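Local coordinates for protein putative isomerase YbhH (Escherichia coli, PDB 6OTV) that probably acts as an isomerase of the PrpF family, although its substrate and the reaction it carries out are not established, at residues D74-Q79 with N123-T128. Numbering follows the deposited sequence.
Sequences DYLFAQ and NVNTGT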
ATOM      1  N   ASP A  74     -11.155   0.607   6.676  1.00 35.76           N
ATOM      2  CA  ASP A  74     -11.918   1.052   5.521  1.00 34.49           C
ATOM      3  C   ASP A  74     -12.767   2.259   5.897  1.00 34.56           C
ATOM      4  O   ASP A  74     -13.286   2.344   7.015  1.00 34.68           O
ATOM      5  CB  ASP A  74     -12.811  -0.067   4.988  1.00 28.16           C
ATOM      6  CG  ASP A  74     -12.065  -1.024   4.086  1.00 40.47           C
ATOM      7  OD1 ASP A  74     -10.942  -0.683   3.649  1.00 40.02           O
ATOM      8  OD2 ASP A  74     -12.600  -2.121   3.814  1.00 33.14           O
ATOM      9  N   TYR A  75     -12.908   3.186   4.953  1.00 33.86           N
ATOM     10  CA  TYR A  75     -13.612   4.446   5.174  1.00 26.85           C
ATOM     11  C   TYR A  75     -14.596   4.654   4.032  1.00 26.23           C
ATOM     12  O   TYR A  75     -14.189   4.830   2.879  1.00 32.97           O
ATOM     13  CB  TYR A  75     -12.618   5.607   5.278  1.00 35.05           C
ATOM     14  CG  TYR A  75     -13.178   6.985   4.985  1.00 36.91           C
ATOM     15  CD1 TYR A  75     -14.279   7.479   5.677  1.00 34.61           C
ATOM     16  CD2 TYR A  75     -12.581   7.806   4.037  1.00 43.42           C
ATOM     17  CE1 TYR A  75     -14.779   8.744   5.416  1.00 36.01           C
ATOM     18  CE2 TYR A  75     -13.074   9.071   3.769  1.00 40.72           C
ATOM     19  CZ  TYR A  75     -14.172   9.535   4.461  1.00 38.92           C
ATOM     20  OH  TYR A  75     -14.659  10.796   4.195  1.00 33.79           O
ATOM     21  N   LEU A  76     -15.887   4.623   4.351  1.00 29.66           N
ATOM     22  CA  LEU A  76     -16.951   4.894   3.394  1.00 27.78           C
ATOM     23  C   LEU A  76     -17.594   6.227   3.747  1.00 29.22           C
ATOM     24  O   LEU A  76     -18.099   6.400   4.862  1.00 30.49           O
ATOM     25  CB  LEU A  76     -17.994   3.776   3.400  1.00 28.71           C
ATOM     26  CG  LEU A  76     -19.245   4.016   2.552  1.00 34.92           C
ATOM     27  CD1 LEU A  76     -18.885   4.163   1.082  1.00 34.41           C
ATOM     28  CD2 LEU A  76     -20.254   2.892   2.758  1.00 30.91           C
ATOM     29  N   PHE A  77     -17.571   7.164   2.806  1.00 26.08           N
ATOM     30  CA  PHE A  77     -18.153   8.480   3.007  1.00 29.48           C
ATOM     31  C   PHE A  77     -19.551   8.536   2.407  1.00 32.29           C
ATOM     32  O   PHE A  77     -19.816   7.926   1.367  1.00 31.59           O
ATOM     33  CB  PHE A  77     -17.285   9.577   2.383  1.00 25.74           C
ATOM     34  CG  PHE A  77     -17.939  10.927   2.385  1.00 29.18           C
ATOM     35  CD1 PHE A  77     -18.073  11.642   3.566  1.00 30.79           C
ATOM     36  CD2 PHE A  77     -18.445  11.471   1.216  1.00 34.65           C
ATOM     37  CE1 PHE A  77     -18.686  12.885   3.579  1.00 33.39           C
ATOM     38  CE2 PHE A  77     -19.060  12.714   1.221  1.00 33.53           C
ATOM     39  CZ  PHE A  77     -19.179  13.423   2.404  1.00 26.11           C
ATOM     40  N   ALA A  78     -20.439   9.275   3.070  1.00 25.90           N
ATOM     41  CA  ALA A  78     -21.787   9.506   2.572  1.00 33.50           C
ATOM     42  C   ALA A  78     -22.170  10.954   2.828  1.00 34.51           C
ATOM     43  O   ALA A  78     -21.954  11.473   3.928  1.00 37.01           O
ATOM     44  CB  ALA A  78     -22.800   8.564   3.237  1.00 26.48           C
ATOM     45  N   GLN A  79     -22.726  11.604   1.810  1.00 34.72           N
ATOM     46  CA  GLN A  79     -23.283  12.945   1.933  1.00 29.04           C
ATOM     47  C   GLN A  79     -24.786  12.820   2.145  1.00 36.40           C
ATOM     48  O   GLN A  79     -25.491  12.256   1.300  1.00 32.81           O
ATOM     49  CB  GLN A  79     -22.978  13.782   0.689  1.00 27.09           C
ATOM     50  CG  GLN A  79     -23.460  15.230   0.759  1.00 27.24           C
ATOM     51  CD  GLN A  79     -22.610  16.093   1.676  1.00 33.26           C
ATOM     52  OE1 GLN A  79     -21.383  15.995   1.682  1.00 35.88           O
ATOM     53  NE2 GLN A  79     -23.261  16.943   2.461  1.00 34.85           N
ATOM     54  N   ASN A 123     -10.217   4.478   1.233  1.00 30.30           N
ATOM     55  CA  ASN A 123     -11.511   5.100   0.972  1.00 33.36           C
ATOM     56  C   ASN A 123     -12.298   4.205   0.024  1.00 38.50           C
ATOM     57  O   ASN A 123     -11.926   4.048  -1.144  1.00 35.97           O
ATOM     58  CB  ASN A 123     -11.344   6.499   0.392  1.00 29.98           C
ATOM     59  CG  ASN A 123     -12.659   7.082  -0.091  1.00 39.37           C
ATOM     60  OD1 ASN A 123     -12.872   7.256  -1.291  1.00 36.19           O
ATOM     61  ND2 ASN A 123     -13.562   7.363   0.845  1.00 33.66           N
ATOM     62  N   VAL A 124     -13.390   3.620   0.531  1.00 41.40           N
ATOM     63  CA  VAL A 124     -14.185   2.679  -0.253  1.00 40.59           C
ATOM     64  C   VAL A 124     -14.815   3.363  -1.459  1.00 41.17           C
ATOM     65  O   VAL A 124     -15.020   2.732  -2.502  1.00 43.56           O
ATOM     66  CB  VAL A 124     -15.249   2.017   0.648  1.00 41.19           C
ATOM     67  CG1 VAL A 124     -16.090   1.025  -0.142  1.00 34.29           C
ATOM     68  CG2 VAL A 124     -14.586   1.321   1.827  1.00 35.50           C
ATOM     69  N   ASN A 125     -15.114   4.661  -1.349  1.00 39.24           N
ATOM     70  CA  ASN A 125     -15.788   5.362  -2.438  1.00 39.30           C
ATOM     71  C   ASN A 125     -14.932   5.394  -3.699  1.00 40.54           C
ATOM     72  O   ASN A 125     -15.440   5.193  -4.808  1.00 40.20           O
ATOM     73  CB  ASN A 125     -16.146   6.785  -2.004  1.00 36.63           C
ATOM     74  CG  ASN A 125     -16.890   6.825  -0.682  1.00 40.96           C
ATOM     75  OD1 ASN A 125     -16.296   6.655   0.385  1.00 38.15           O
ATOM     76  ND2 ASN A 125     -18.195   7.058  -0.745  1.00 40.55           N
ATOM     77  N   THR A 126     -13.630   5.639  -3.551  1.00 42.70           N
ATOM     78  CA  THR A 126     -12.746   5.847  -4.689  1.00 41.06           C
ATOM     79  C   THR A 126     -11.650   4.803  -4.832  1.00 43.40           C
ATOM     80  O   THR A 126     -10.953   4.810  -5.853  1.00 42.66           O
ATOM     81  CB  THR A 126     -12.074   7.226  -4.604  1.00 36.69           C
ATOM     82  OG1 THR A 126     -11.262   7.284  -3.425  1.00 37.35           O
ATOM     83  CG2 THR A 126     -13.114   8.335  -4.556  1.00 29.89           C
ATOM     84  N   GLY A 127     -11.465   3.918  -3.853  1.00 43.85           N
ATOM     85  CA  GLY A 127     -10.318   3.033  -3.879  1.00 38.24           C
ATOM     86  C   GLY A 127      -8.995   3.701  -3.576  1.00 45.85           C
ATOM     87  O   GLY A 127      -7.949   3.067  -3.732  1.00 52.94           O
ATOM     88  N   THR A 128      -9.010   4.961  -3.150  1.00 49.66           N
ATOM     89  CA  THR A 128      -7.786   5.681  -2.829  1.00 47.90           C
ATOM     90  C   THR A 128      -7.293   5.296  -1.439  1.00 48.32           C
ATOM     91  O   THR A 128      -8.084   5.152  -0.500  1.00 48.91           O
ATOM     92  CB  THR A 128      -8.026   7.191  -2.902  1.00 49.26           C
ATOM     93  OG1 THR A 128      -8.511   7.532  -4.205  1.00 57.69           O
ATOM     94  CG2 THR A 128      -6.741   7.968  -2.634  1.00 55.62           C
TER
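The amide of N123 meets the ring of Y75 obliquely, the two planes 51° apart, with ND2 lying 3.4 Å from CD2 of Y75. One face of the same ring has the backbone N of F77 above it, offset toward the rim, and the ring of F77 has Q79 OE1 in plane at its edge. The carboxamide of N125 is turned instead to the backbone of F77. Its OD1 takes the N-H of F77 in the carbonyl plane, on a lone pair, at 2.8 Å and almost straight (177°), while ND2 gives a 2.8 Å bond to F77 O, with that oxygen close to the amide plane. A carboxamide carries a donor and an acceptor side by side, which suits asparagine to this place, and the two bonds fix the rotation of the group. With CG beside its backbone N (chi1 -51°), the short side chain of N125 extends to the strand. ND2 of N125 also bonds to T89 O, and L76 CD1 lies 3.5 Å from ND2 of N125.

V124 N donates to Y75 O at 2.8 Å, and CA of N123 makes a C-H...O contact with that oxygen. V124 points its branched, apolar side chain toward the strand, CB 4.2 Å from L76 CD1 and CG2 beside D74 CB; the carboxylate of D74 pairs with R122. N123 OD1 serves the turn itself, accepting T126 OG1 on a lone pair and, from above the carbonyl plane, T126 N, the latter bond making an Asx motif, while its ND2 gives a weak bond to N125 OD1.

Y75 and N123 form a parallel beta bridge where strand 116-123 ends beside strand 73-80. The N125 amide adds two peptide-like bonds beyond this bridge, at the turn of the hairpin formed by strands 116-123 and 129-135, within the DAP epimerase-like fold of the PrpF family.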